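Local coordinates for cellulose-binding protein (Saccharophagus degradans, PDB 2YHG) that is linked to carbohydrate metabolism, probably binds polysaccharide and may hydrolyse glycosyl bonds, though its exact activity is unknown, at residues Ala247-Ala252 with Gly265-Arg270; Met251-Leu256 with Tyr427-Val432; Pro334-Asn339 with Leu416-Asn421; Val357-Ser362 with Tyr374-Tyr379. All coordinates share one frame; numbering follows the deposited sequence.

Contact 1 (Ala247-Ala252 with Gly265-Arg270); sequences AFLHMA and GGWGGR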
# COMPACT_ATOMS: atom_id res chain seq x y z
N ALA A 247 1.65 -0.68 4.72
CA ALA A 247 0.87 0.54 4.55
C ALA A 247 1.09 1.24 3.21
O ALA A 247 0.28 2.11 2.86
CB ALA A 247 1.16 1.49 5.70
N PHE A 248 2.11 0.90 2.46
CA PHE A 248 2.12 1.26 1.04
C PHE A 248 2.06 0.08 0.10
O PHE A 248 1.59 0.25 -1.03
CB PHE A 248 3.28 2.21 0.62
CG PHE A 248 4.64 1.70 0.92
CD1 PHE A 248 5.22 1.93 2.17
CD2 PHE A 248 5.41 1.08 -0.05
CE1 PHE A 248 6.50 1.50 2.44
CE2 PHE A 248 6.67 0.60 0.24
CZ PHE A 248 7.22 0.84 1.49
N LEU A 249 2.43 -1.12 0.50
CA LEU A 249 2.27 -2.25 -0.41
C LEU A 249 0.80 -2.46 -0.72
O LEU A 249 0.47 -2.99 -1.80
CB LEU A 249 2.88 -3.54 0.15
CG LEU A 249 4.37 -3.50 0.42
CD1 LEU A 249 4.83 -4.92 0.79
CD2 LEU A 249 5.15 -2.96 -0.78
N HIS A 250 -0.11 -2.08 0.17
CA HIS A 250 -1.55 -2.19 -0.08
C HIS A 250 -1.93 -1.51 -1.41
O HIS A 250 -2.85 -2.00 -2.08
CB HIS A 250 -2.26 -1.53 1.11
CG HIS A 250 -3.74 -1.73 1.09
ND1 HIS A 250 -4.32 -2.96 0.96
CD2 HIS A 250 -4.73 -0.81 1.22
CE1 HIS A 250 -5.62 -2.78 0.97
NE2 HIS A 250 -5.91 -1.49 1.15
N MET A 251 -1.27 -0.42 -1.75
CA MET A 251 -1.57 0.40 -2.90
C MET A 251 -0.57 0.22 -4.05
O MET A 251 -0.58 1.02 -4.98
CB MET A 251 -1.69 1.87 -2.52
CG MET A 251 -2.50 2.14 -1.26
SD MET A 251 -1.37 2.17 0.17
CE MET A 251 -2.43 2.62 1.51
N ALA A 252 0.27 -0.80 -4.01
CA ALA A 252 1.35 -0.95 -4.96
C ALA A 252 0.90 -1.45 -6.33
O ALA A 252 1.69 -1.34 -7.27
CB ALA A 252 2.39 -1.90 -4.41
N GLY A 265 -7.59 -8.46 -0.86
CA GLY A 265 -6.28 -9.07 -0.71
C GLY A 265 -5.27 -8.52 -1.70
O GLY A 265 -5.62 -8.07 -2.80
N GLY A 266 -4.01 -8.52 -1.28
CA GLY A 266 -2.93 -7.94 -2.05
C GLY A 266 -1.73 -7.79 -1.16
O GLY A 266 -1.68 -8.37 -0.08
N TRP A 267 -0.73 -7.07 -1.62
CA TRP A 267 0.54 -7.04 -0.92
C TRP A 267 0.49 -6.33 0.43
O TRP A 267 1.44 -6.47 1.21
CB TRP A 267 1.61 -6.41 -1.78
CG TRP A 267 2.09 -7.13 -2.98
CD1 TRP A 267 1.60 -8.26 -3.56
CD2 TRP A 267 3.23 -6.73 -3.75
NE1 TRP A 267 2.39 -8.61 -4.64
CE2 TRP A 267 3.40 -7.69 -4.76
CE3 TRP A 267 4.14 -5.67 -3.65
CZ2 TRP A 267 4.44 -7.63 -5.68
CZ3 TRP A 267 5.18 -5.62 -4.55
CH2 TRP A 267 5.33 -6.60 -5.55
N GLY A 268 -0.57 -5.59 0.73
CA GLY A 268 -0.77 -5.05 2.06
C GLY A 268 -1.67 -5.89 2.96
O GLY A 268 -1.99 -5.46 4.08
N GLY A 269 -2.06 -7.07 2.50
CA GLY A 269 -2.94 -7.94 3.24
C GLY A 269 -4.38 -7.89 2.81
O GLY A 269 -4.77 -7.17 1.87
N ARG A 270 -5.19 -8.68 3.50
CA ARG A 270 -6.62 -8.87 3.20
C ARG A 270 -7.41 -8.61 4.47
O ARG A 270 -7.04 -9.12 5.53
CB ARG A 270 -6.86 -10.30 2.70
CG ARG A 270 -8.25 -10.51 2.20
CD ARG A 270 -8.43 -11.86 1.52
NE ARG A 270 -8.03 -13.00 2.38
CZ ARG A 270 -8.77 -13.49 3.38
NH1 ARG A 270 -9.96 -13.00 3.61
NH2 ARG A 270 -8.30 -14.46 4.14
O HOH W 1 -0.97 -4.87 -3.62
O HOH W 2 -3.35 -5.45 -0.01

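Contact 2 (Met251-Leu256 with Tyr427-Val432); sequences MANPGL and YAYRRV. With BTB (2-[bis-(2-hydroxy-ethyl)-amino]-2-hydroxymethyl-propane-1,3-diol), chain M.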
# COMPACT_ATOMS: atom_id res chain seq x y z
N MET A 251 -1.27 -0.42 -1.75
CA MET A 251 -1.57 0.40 -2.90
C MET A 251 -0.57 0.22 -4.05
O MET A 251 -0.58 1.02 -4.98
CB MET A 251 -1.69 1.87 -2.52
CG MET A 251 -2.50 2.14 -1.26
SD MET A 251 -1.37 2.17 0.17
CE MET A 251 -2.43 2.62 1.51
N ALA A 252 0.27 -0.80 -4.01
CA ALA A 252 1.35 -0.95 -4.96
C ALA A 252 0.90 -1.45 -6.33
O ALA A 252 1.69 -1.34 -7.27
CB ALA A 252 2.39 -1.90 -4.41
N ASN A 253 -0.25 -2.13 -6.42
CA ASN A 253 -0.59 -2.92 -7.56
C ASN A 253 -2.03 -2.74 -7.98
O ASN A 253 -2.90 -3.56 -7.67
CB ASN A 253 -0.38 -4.41 -7.27
CG ASN A 253 1.02 -4.76 -6.93
OD1 ASN A 253 1.90 -4.78 -7.78
ND2 ASN A 253 1.25 -5.12 -5.68
N PRO A 254 -2.34 -1.66 -8.74
CA PRO A 254 -3.73 -1.44 -9.12
C PRO A 254 -4.37 -2.58 -9.90
O PRO A 254 -5.57 -2.78 -9.81
CB PRO A 254 -3.67 -0.14 -9.93
CG PRO A 254 -2.41 0.56 -9.45
CD PRO A 254 -1.47 -0.55 -9.13
N GLY A 255 -3.59 -3.35 -10.64
CA GLY A 255 -4.13 -4.49 -11.36
C GLY A 255 -4.42 -5.69 -10.49
O GLY A 255 -5.16 -6.59 -10.91
N LEU A 256 -3.79 -5.75 -9.30
CA LEU A 256 -4.03 -6.83 -8.34
C LEU A 256 -5.21 -6.56 -7.45
O LEU A 256 -6.01 -7.45 -7.16
CB LEU A 256 -2.79 -7.06 -7.48
CG LEU A 256 -2.89 -8.08 -6.35
CD1 LEU A 256 -3.27 -9.47 -6.86
CD2 LEU A 256 -1.55 -8.15 -5.62
N TYR A 427 7.17 -10.05 -11.35
CA TYR A 427 5.77 -10.44 -11.42
C TYR A 427 4.89 -9.28 -11.81
O TYR A 427 5.19 -8.12 -11.53
CB TYR A 427 5.31 -11.01 -10.08
CG TYR A 427 5.99 -12.32 -9.70
CD1 TYR A 427 7.32 -12.36 -9.24
CD2 TYR A 427 5.32 -13.51 -9.79
CE1 TYR A 427 7.92 -13.55 -8.89
CE2 TYR A 427 5.91 -14.70 -9.46
CZ TYR A 427 7.18 -14.72 -8.94
OH TYR A 427 7.77 -15.94 -8.66
N ALA A 428 3.74 -9.60 -12.38
CA ALA A 428 2.67 -8.64 -12.59
C ALA A 428 1.33 -9.35 -12.49
O ALA A 428 1.27 -10.58 -12.52
CB ALA A 428 2.80 -7.94 -13.93
N TYR A 429 0.27 -8.58 -12.30
CA TYR A 429 -1.03 -9.13 -11.95
C TYR A 429 -2.13 -8.50 -12.76
O TYR A 429 -2.13 -7.30 -13.01
CB TYR A 429 -1.33 -8.84 -10.48
CG TYR A 429 -0.28 -9.34 -9.52
CD1 TYR A 429 -0.19 -10.67 -9.20
CD2 TYR A 429 0.68 -8.48 -8.99
CE1 TYR A 429 0.80 -11.12 -8.34
CE2 TYR A 429 1.63 -8.91 -8.11
CZ TYR A 429 1.68 -10.23 -7.79
OH TYR A 429 2.63 -10.65 -6.86
N ARG A 430 -3.18 -9.30 -13.03
CA ARG A 430 -4.48 -8.77 -13.41
C ARG A 430 -5.57 -9.59 -12.75
O ARG A 430 -5.72 -10.77 -13.05
CB ARG A 430 -4.70 -8.77 -14.92
CG ARG A 430 -6.09 -8.25 -15.31
CD ARG A 430 -6.19 -6.74 -15.13
NE ARG A 430 -5.22 -6.05 -16.01
CZ ARG A 430 -5.31 -6.01 -17.34
NH1 ARG A 430 -6.44 -6.32 -17.95
NH2 ARG A 430 -4.31 -5.55 -18.07
N ARG A 431 -6.35 -8.98 -11.88
CA ARG A 431 -7.54 -9.57 -11.35
C ARG A 431 -8.72 -9.30 -12.25
O ARG A 431 -8.93 -8.19 -12.70
CB ARG A 431 -7.83 -9.03 -9.93
CG ARG A 431 -8.98 -9.79 -9.25
CD ARG A 431 -9.38 -9.16 -7.92
NE ARG A 431 -8.24 -9.10 -7.02
CZ ARG A 431 -8.18 -9.51 -5.76
NH1 ARG A 431 -9.18 -10.12 -5.17
NH2 ARG A 431 -7.07 -9.26 -5.09
N VAL A 432 -9.48 -10.36 -12.50
CA VAL A 432 -10.74 -10.31 -13.22
C VAL A 432 -11.84 -10.66 -12.23
O VAL A 432 -11.91 -11.78 -11.72
CB VAL A 432 -10.76 -11.27 -14.41
CG1 VAL A 432 -12.04 -11.07 -15.20
CG2 VAL A 432 -9.55 -11.03 -15.31
C1 BTB M . 2.70 -4.89 -11.90
O1 BTB M . 3.88 -5.69 -11.83
C2 BTB M . 3.24 -3.66 -11.21
C3 BTB M . 4.46 -3.20 -11.99
O3 BTB M . 4.13 -2.90 -13.33
C4 BTB M . 2.18 -2.58 -11.18
O4 BTB M . 1.09 -3.09 -10.42
N BTB M . 3.72 -4.04 -9.85
C5 BTB M . 4.82 -5.05 -9.91
C6 BTB M . 4.61 -6.20 -8.90
O6 BTB M . 5.66 -7.16 -8.97
C7 BTB M . 4.06 -2.84 -9.03
C8 BTB M . 4.75 -3.19 -7.71
O8 BTB M . 6.16 -3.18 -7.87

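Contact 3 (Pro334-Asn339 with Leu416-Asn421); sequences PVPVVN and LTLRDN. With CA (calcium ion), chain D.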
# COMPACT_ATOMS: atom_id res chain seq x y z
N PRO A 334 6.98 -7.55 -16.21
CA PRO A 334 6.14 -7.85 -17.37
C PRO A 334 4.84 -7.05 -17.32
O PRO A 334 4.47 -6.49 -16.28
CB PRO A 334 5.88 -9.34 -17.23
CG PRO A 334 6.13 -9.67 -15.81
CD PRO A 334 7.10 -8.69 -15.28
N VAL A 335 4.20 -6.97 -18.48
CA VAL A 335 3.07 -6.09 -18.72
C VAL A 335 1.84 -6.94 -19.10
O VAL A 335 1.81 -7.56 -20.17
CB VAL A 335 3.39 -5.09 -19.82
CG1 VAL A 335 2.12 -4.27 -20.11
CG2 VAL A 335 4.58 -4.20 -19.41
N PRO A 336 0.85 -7.03 -18.21
CA PRO A 336 -0.28 -7.91 -18.52
C PRO A 336 -1.27 -7.29 -19.47
O PRO A 336 -1.57 -6.10 -19.39
CB PRO A 336 -0.99 -8.10 -17.18
CG PRO A 336 -0.14 -7.56 -16.20
CD PRO A 336 0.82 -6.59 -16.81
N VAL A 337 -1.86 -8.14 -20.30
CA VAL A 337 -3.03 -7.81 -21.10
C VAL A 337 -3.98 -8.98 -21.00
O VAL A 337 -3.52 -10.11 -21.05
CB VAL A 337 -2.63 -7.56 -22.58
CG1 VAL A 337 -3.87 -7.36 -23.44
CG2 VAL A 337 -1.65 -6.37 -22.68
N VAL A 338 -5.28 -8.73 -20.78
CA VAL A 338 -6.28 -9.78 -20.75
C VAL A 338 -7.41 -9.38 -21.69
O VAL A 338 -7.98 -8.32 -21.57
CB VAL A 338 -6.82 -10.01 -19.33
CG1 VAL A 338 -7.94 -11.04 -19.36
CG2 VAL A 338 -5.69 -10.45 -18.41
N ASN A 339 -7.70 -10.26 -22.65
CA ASN A 339 -8.74 -10.04 -23.63
C ASN A 339 -8.60 -8.67 -24.28
O ASN A 339 -9.57 -7.93 -24.40
CB ASN A 339 -10.12 -10.26 -23.03
CG ASN A 339 -10.38 -11.72 -22.69
OD1 ASN A 339 -9.59 -12.59 -23.02
ND2 ASN A 339 -11.48 -11.99 -22.00
N LEU A 416 -4.79 -13.46 -12.77
CA LEU A 416 -3.62 -13.77 -13.59
C LEU A 416 -2.39 -13.29 -12.83
O LEU A 416 -2.28 -12.12 -12.48
CB LEU A 416 -3.67 -13.02 -14.91
CG LEU A 416 -2.40 -13.14 -15.76
CD1 LEU A 416 -2.16 -14.55 -16.25
CD2 LEU A 416 -2.45 -12.10 -16.90
N THR A 417 -1.44 -14.19 -12.60
CA THR A 417 -0.10 -13.84 -12.20
C THR A 417 0.84 -14.14 -13.36
O THR A 417 0.90 -15.26 -13.86
CB THR A 417 0.34 -14.65 -10.95
OG1 THR A 417 -0.55 -14.37 -9.87
CG2 THR A 417 1.75 -14.25 -10.52
N LEU A 418 1.52 -13.10 -13.80
CA LEU A 418 2.47 -13.15 -14.87
C LEU A 418 3.87 -13.11 -14.22
O LEU A 418 4.11 -12.28 -13.36
CB LEU A 418 2.18 -11.94 -15.75
CG LEU A 418 2.81 -11.85 -17.12
CD1 LEU A 418 2.40 -13.01 -18.01
CD2 LEU A 418 2.48 -10.54 -17.79
N ARG A 419 4.80 -13.95 -14.68
CA ARG A 419 6.15 -14.00 -14.11
C ARG A 419 7.13 -14.08 -15.25
O ARG A 419 7.00 -14.97 -16.12
CB ARG A 419 6.31 -15.24 -13.23
CG ARG A 419 7.68 -15.41 -12.59
CD ARG A 419 7.78 -16.73 -11.85
NE ARG A 419 7.96 -17.81 -12.80
CZ ARG A 419 7.49 -19.03 -12.67
N ASP A 420 8.12 -13.19 -15.28
CA ASP A 420 9.18 -13.26 -16.27
C ASP A 420 10.31 -14.15 -15.81
O ASP A 420 10.33 -14.65 -14.70
CB ASP A 420 9.63 -11.87 -16.75
CG ASP A 420 10.49 -11.11 -15.75
OD1 ASP A 420 11.19 -11.74 -14.93
OD2 ASP A 420 10.49 -9.86 -15.85
N ASN A 421 11.23 -14.45 -16.73
CA ASN A 421 12.42 -15.24 -16.41
C ASN A 421 13.69 -14.39 -16.38
O ASN A 421 14.79 -14.90 -16.57
CB ASN A 421 12.57 -16.44 -17.35
CG ASN A 421 12.99 -16.04 -18.74
OD1 ASN A 421 12.79 -14.90 -19.17
ND2 ASN A 421 13.59 -16.99 -19.47
CA CA D . 11.38 -8.46 -17.49

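Contact 4 (Val357-Ser362 with Tyr374-Tyr379); sequences VSLDAS and YSWSHY. With EDO (1,2-ethanediol), chain K.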
# COMPACT_ATOMS: atom_id res chain seq x y z
N VAL A 357 -16.15 -18.66 -19.49
CA VAL A 357 -15.53 -17.38 -19.82
C VAL A 357 -14.07 -17.58 -20.21
O VAL A 357 -13.24 -17.97 -19.38
CB VAL A 357 -15.62 -16.37 -18.64
CG1 VAL A 357 -14.92 -15.07 -18.99
CG2 VAL A 357 -17.09 -16.15 -18.25
N SER A 358 -13.75 -17.27 -21.45
CA SER A 358 -12.38 -17.28 -21.93
C SER A 358 -11.62 -16.06 -21.39
O SER A 358 -12.10 -14.93 -21.51
CB SER A 358 -12.40 -17.27 -23.46
OG SER A 358 -11.16 -16.91 -24.00
N LEU A 359 -10.45 -16.29 -20.81
CA LEU A 359 -9.57 -15.20 -20.37
C LEU A 359 -8.21 -15.44 -21.00
O LEU A 359 -7.55 -16.42 -20.71
CB LEU A 359 -9.46 -15.15 -18.85
CG LEU A 359 -10.76 -14.89 -18.07
CD1 LEU A 359 -10.50 -15.02 -16.56
CD2 LEU A 359 -11.39 -13.56 -18.41
N ASP A 360 -7.84 -14.55 -21.91
CA ASP A 360 -6.69 -14.76 -22.76
C ASP A 360 -5.67 -13.66 -22.50
O ASP A 360 -5.94 -12.50 -22.78
CB ASP A 360 -7.14 -14.73 -24.23
CG ASP A 360 -6.07 -15.09 -25.19
OD1 ASP A 360 -4.90 -15.27 -24.79
OD2 ASP A 360 -6.43 -15.18 -26.39
N ALA A 361 -4.52 -14.05 -21.95
CA ALA A 361 -3.46 -13.12 -21.63
C ALA A 361 -2.41 -13.01 -22.73
O ALA A 361 -1.36 -12.38 -22.51
CB ALA A 361 -2.79 -13.51 -20.30
N SER A 362 -2.67 -13.58 -23.90
CA SER A 362 -1.79 -13.31 -25.06
C SER A 362 -1.67 -11.76 -25.30
O SER A 362 -2.55 -11.00 -25.26
CB SER A 362 -2.38 -14.04 -26.30
OG SER A 362 -2.54 -15.39 -26.02
N TYR A 374 2.52 -17.88 -17.26
CA TYR A 374 1.18 -17.46 -16.98
C TYR A 374 0.63 -18.40 -15.94
O TYR A 374 0.70 -19.63 -16.12
CB TYR A 374 0.33 -17.53 -18.25
CG TYR A 374 0.88 -16.74 -19.41
CD1 TYR A 374 1.84 -17.29 -20.25
CD2 TYR A 374 0.40 -15.48 -19.72
CE1 TYR A 374 2.37 -16.55 -21.31
CE2 TYR A 374 0.92 -14.76 -20.76
CZ TYR A 374 1.90 -15.27 -21.55
OH TYR A 374 2.34 -14.54 -22.65
N SER A 375 -0.01 -17.85 -14.90
CA SER A 375 -0.67 -18.66 -13.90
C SER A 375 -2.02 -18.04 -13.51
O SER A 375 -2.05 -16.95 -12.97
CB SER A 375 0.22 -18.79 -12.69
OG SER A 375 -0.34 -19.66 -11.73
N TRP A 376 -3.10 -18.78 -13.75
CA TRP A 376 -4.44 -18.34 -13.42
C TRP A 376 -4.91 -19.03 -12.17
O TRP A 376 -4.80 -20.26 -12.08
CB TRP A 376 -5.40 -18.66 -14.56
CG TRP A 376 -5.05 -17.98 -15.85
CD1 TRP A 376 -4.28 -18.48 -16.87
CD2 TRP A 376 -5.54 -16.72 -16.30
NE1 TRP A 376 -4.28 -17.63 -17.91
CE2 TRP A 376 -5.04 -16.53 -17.60
CE3 TRP A 376 -6.33 -15.73 -15.72
CZ2 TRP A 376 -5.32 -15.40 -18.34
CZ3 TRP A 376 -6.62 -14.61 -16.45
CH2 TRP A 376 -6.11 -14.45 -17.75
N SER A 377 -5.52 -18.28 -11.25
CA SER A 377 -6.00 -18.86 -10.03
C SER A 377 -7.34 -18.28 -9.62
O SER A 377 -7.71 -17.17 -10.01
CB SER A 377 -4.97 -18.64 -8.90
OG SER A 377 -4.79 -17.27 -8.68
N HIS A 378 -8.12 -19.07 -8.89
CA HIS A 378 -9.34 -18.61 -8.26
C HIS A 378 -9.04 -18.06 -6.87
O HIS A 378 -8.63 -18.82 -5.97
CB HIS A 378 -10.35 -19.77 -8.14
CG HIS A 378 -11.59 -19.36 -7.43
ND1 HIS A 378 -12.29 -20.21 -6.60
CD2 HIS A 378 -12.26 -18.18 -7.42
CE1 HIS A 378 -13.29 -19.54 -6.06
NE2 HIS A 378 -13.29 -18.30 -6.52
N TYR A 379 -9.23 -16.77 -6.68
CA TYR A 379 -8.94 -16.14 -5.37
C TYR A 379 -10.19 -16.20 -4.52
O TYR A 379 -10.87 -15.22 -4.22
CB TYR A 379 -8.46 -14.71 -5.61
CG TYR A 379 -7.68 -14.10 -4.46
CD1 TYR A 379 -7.62 -14.67 -3.20
CD2 TYR A 379 -6.98 -12.94 -4.65
CE1 TYR A 379 -6.88 -14.11 -2.19
CE2 TYR A 379 -6.22 -12.37 -3.66
CZ TYR A 379 -6.19 -12.95 -2.41
OH TYR A 379 -5.44 -12.34 -1.43
C1 EDO K . -3.26 -16.14 -5.91
O1 EDO K . -2.74 -17.25 -5.17
C2 EDO K . -4.68 -15.78 -5.52
O2 EDO K . -5.56 -16.83 -5.90

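Contact 1 (Ala247-Ala252 with Gly265-Arg270)
Leu249 and Trp267 meet across this contact with their CB atoms 3.7 Å apart. Trp267 turns its CG away from its own carbonyl carbon (chi1 -69°). The indole then reaches out beside Leu249. Leu249 CD2 lies at the indole edge, 4.1 Å from Trp267 CE3. Leu249 CB also rests against the backbone oxygen Trp267 O, at 3.4 Å. That oxygen is buried and has no polar partner in the model. Ala252 CB adds an apolar touch to the indole. Trp267 NE1 is hydrogen-bonded to Tyr429 OH, outside both segments.

His250 covers the other part of the contact. Its CG is anti to the backbone N (chi1 -172°), and the ring extends along the glycine-rich loop with Gly268 CA at its edge. Gly268 has no side chain, and its CA comes within 3.7 Å of His250 CA. No direct hydrogen bond joins the segments. Two waters do the work instead. The first donates to Leu249 O and accepts from Trp267 N, at 3.0 Å each. The second lies in the imidazole plane, 2.8 Å from His250 ND1. It also accepts from Gly268 N and donates to Gly269 O. His250 NE2 is bonded to Pro259 O, so both ring nitrogens are held and the ring's rotation is fixed.

Gly266 belongs to a magnesium site with Ser303. The chemistry implies a buried join within the nucleoside hydrolase-like domain, in which two ordered waters, with no direct hydrogen bond, link facing polar groups, while Trp267 O goes without a partner.

Contact 2 (Met251-Leu256 with Tyr427-Val432)
Arg431 holds the loop 251-256 through two successive carbonyls. Its backbone N donates to Gly255 O at 2.8 Å, with an N-H...O angle of 164°. Its guanidinium grips Leu256 O side-on: NE (2.8 Å) and NH2 (2.9 Å) both donate to this one oxygen. NE approaches nearly head-on to the carbonyl. NH2 comes in tilted from the carbonyl plane. A bend at chi3 (-57°) brings the guanidinium round to the oxygen, which lies close to its plane. Arg431 NH1 is taken by Met264 O and His413 ND1. Leu256 N is satisfied inside its own loop by Asn253 O.

Leu256 also runs alongside Tyr429, pointing the same way. Its CD2 sits over one ring face in a CH-pi contact, 4.1 Å from the centroid. Asn253 OD1 comes near the ring edge.

A bis-tris molecule (BTB), probably from the crystallisation medium, fills out the far end. Its N donates to Asn253 OD1 at 2.9 Å and its O4 to the same atom at 3.2 Å. Its O6 donates to Tyr427 O.

This is an interdomain seam: a loop of the nucleoside hydrolase-like domain docks on strand 427-436 of the C-terminal beta domain.

Contact 3 (Pro334-Asn339 with Leu416-Asn421)
Pro334 packs closely on Leu418 and Asp420. Its CB lies 3.6 Å from Leu418 CD2, and its CD lies 3.6 Å from Asp420 OD2. The Pro334 ring and the Asp420 side chain cross at about a right angle. Leu418 is modelled in two conformers, so its contacts hold for the one described. Asp420 CG stands between the backbone N and the carbonyl carbon (chi1 75°), which turns OD2 to the calcium ion at 2.3 Å. Asn331, His332, Asp366, Asp368 and Asp370 also bind this ion. Asp420 OD1 accepts from Leu426 N and Gly422 N, which should hold the carboxylate in its metal-binding pose.

The packing eases farther along. Pro336 CB is 4.3 Å from Leu416 CD2, and Pro336 CG is equally far from Leu418 CD2. Val338 CG2 comes back to 3.9 Å from Leu416 CD2, the two side chains sliding past each other in opposite directions. Val335 points away on the solvent side. No hydrogen bond joins the segments, although their directions are 152° apart, roughly antiparallel.

Strand 411-420 lies between strands 427-436 and 372-378 in the mixed sheet. Segment 334-339 follows helix 308-323 and runs alongside this strand in roughly the opposite direction. Val335 bonds through its backbone to Ser365, and Asn339 to Asp360 at the end of strand 356-360.

Contact 4 (Val357-Ser362 with Tyr374-Tyr379)
The indole of Trp376 has Ala361 N at its edge, in the ring plane. Leu359 O and Ala361 CB approach the same ring obliquely, at 3.4 Å and 3.7 Å from Trp376 CZ2. The Tyr374 ring is also met obliquely, with Ala361 O 3.7 Å from its CE2. Over one face of the Tyr379 ring lies C2 of a 1,2-ethanediol molecule, probably from the crystallisation liquor, whose O2 is hydrogen-bonded to Ser377 OG.

Leu359 lies across the six-membered end of the indole. Its CB is 3.6 Å from Trp376 CH2, and its CD1 reaches Trp376 CZ3. Trp376 has its CG anti to its carbonyl carbon (chi1 -61°), and the indole projects from its strand toward segment 357-362. Ala361 CB fits between the two aromatic residues, touching Tyr374 CD2 at 3.8 Å as well as the indole. No hydrogen bond crosses the contact. Trp376 NE1 is satisfied by Ser396 O.

Just beyond, Asp360 OD1 accepts from Ser362 N at 2.9 Å and from Ser362 OG at 2.7 Å. The first bond makes an Asx turn, and together they fix the bend where strand 356-360 ends.

Strands 356-360 and 372-378 belong to different sheets, with CA atoms of Leu359 and Trp376 9.2 Å apart. Leu416 and Ala399 also touch the indole. Trp376 is buried between two facing sheets, as in the core of a beta sandwich, consistent with a PKD-like, calcium-binding C-terminal domain.

In the fold
The contacts run from the nucleoside hydrolase-like domain into the C-terminal beta domain. Contacts 1 and 2 share Met251 and Ala252, and their centres are 10 Å apart. Trp267 CD1 touches Leu256 CD2 at 3.8 Å. The bis-tris molecule hydrogen-bonded in contact 2 lies about 3 Å from the Trp267 side chain of contact 1. Contacts 2 and 3 lie on neighbouring strands, joined by Ala428 O and Leu418 N at 2.8 Å. Thr417 N and Ser375 O, also 2.8 Å apart, carry the sheet on to contact 4. Contact 3 supplies Asp420 to a calcium site; the Tyr374 side chain of contact 4 is about 12 Å from the same ion.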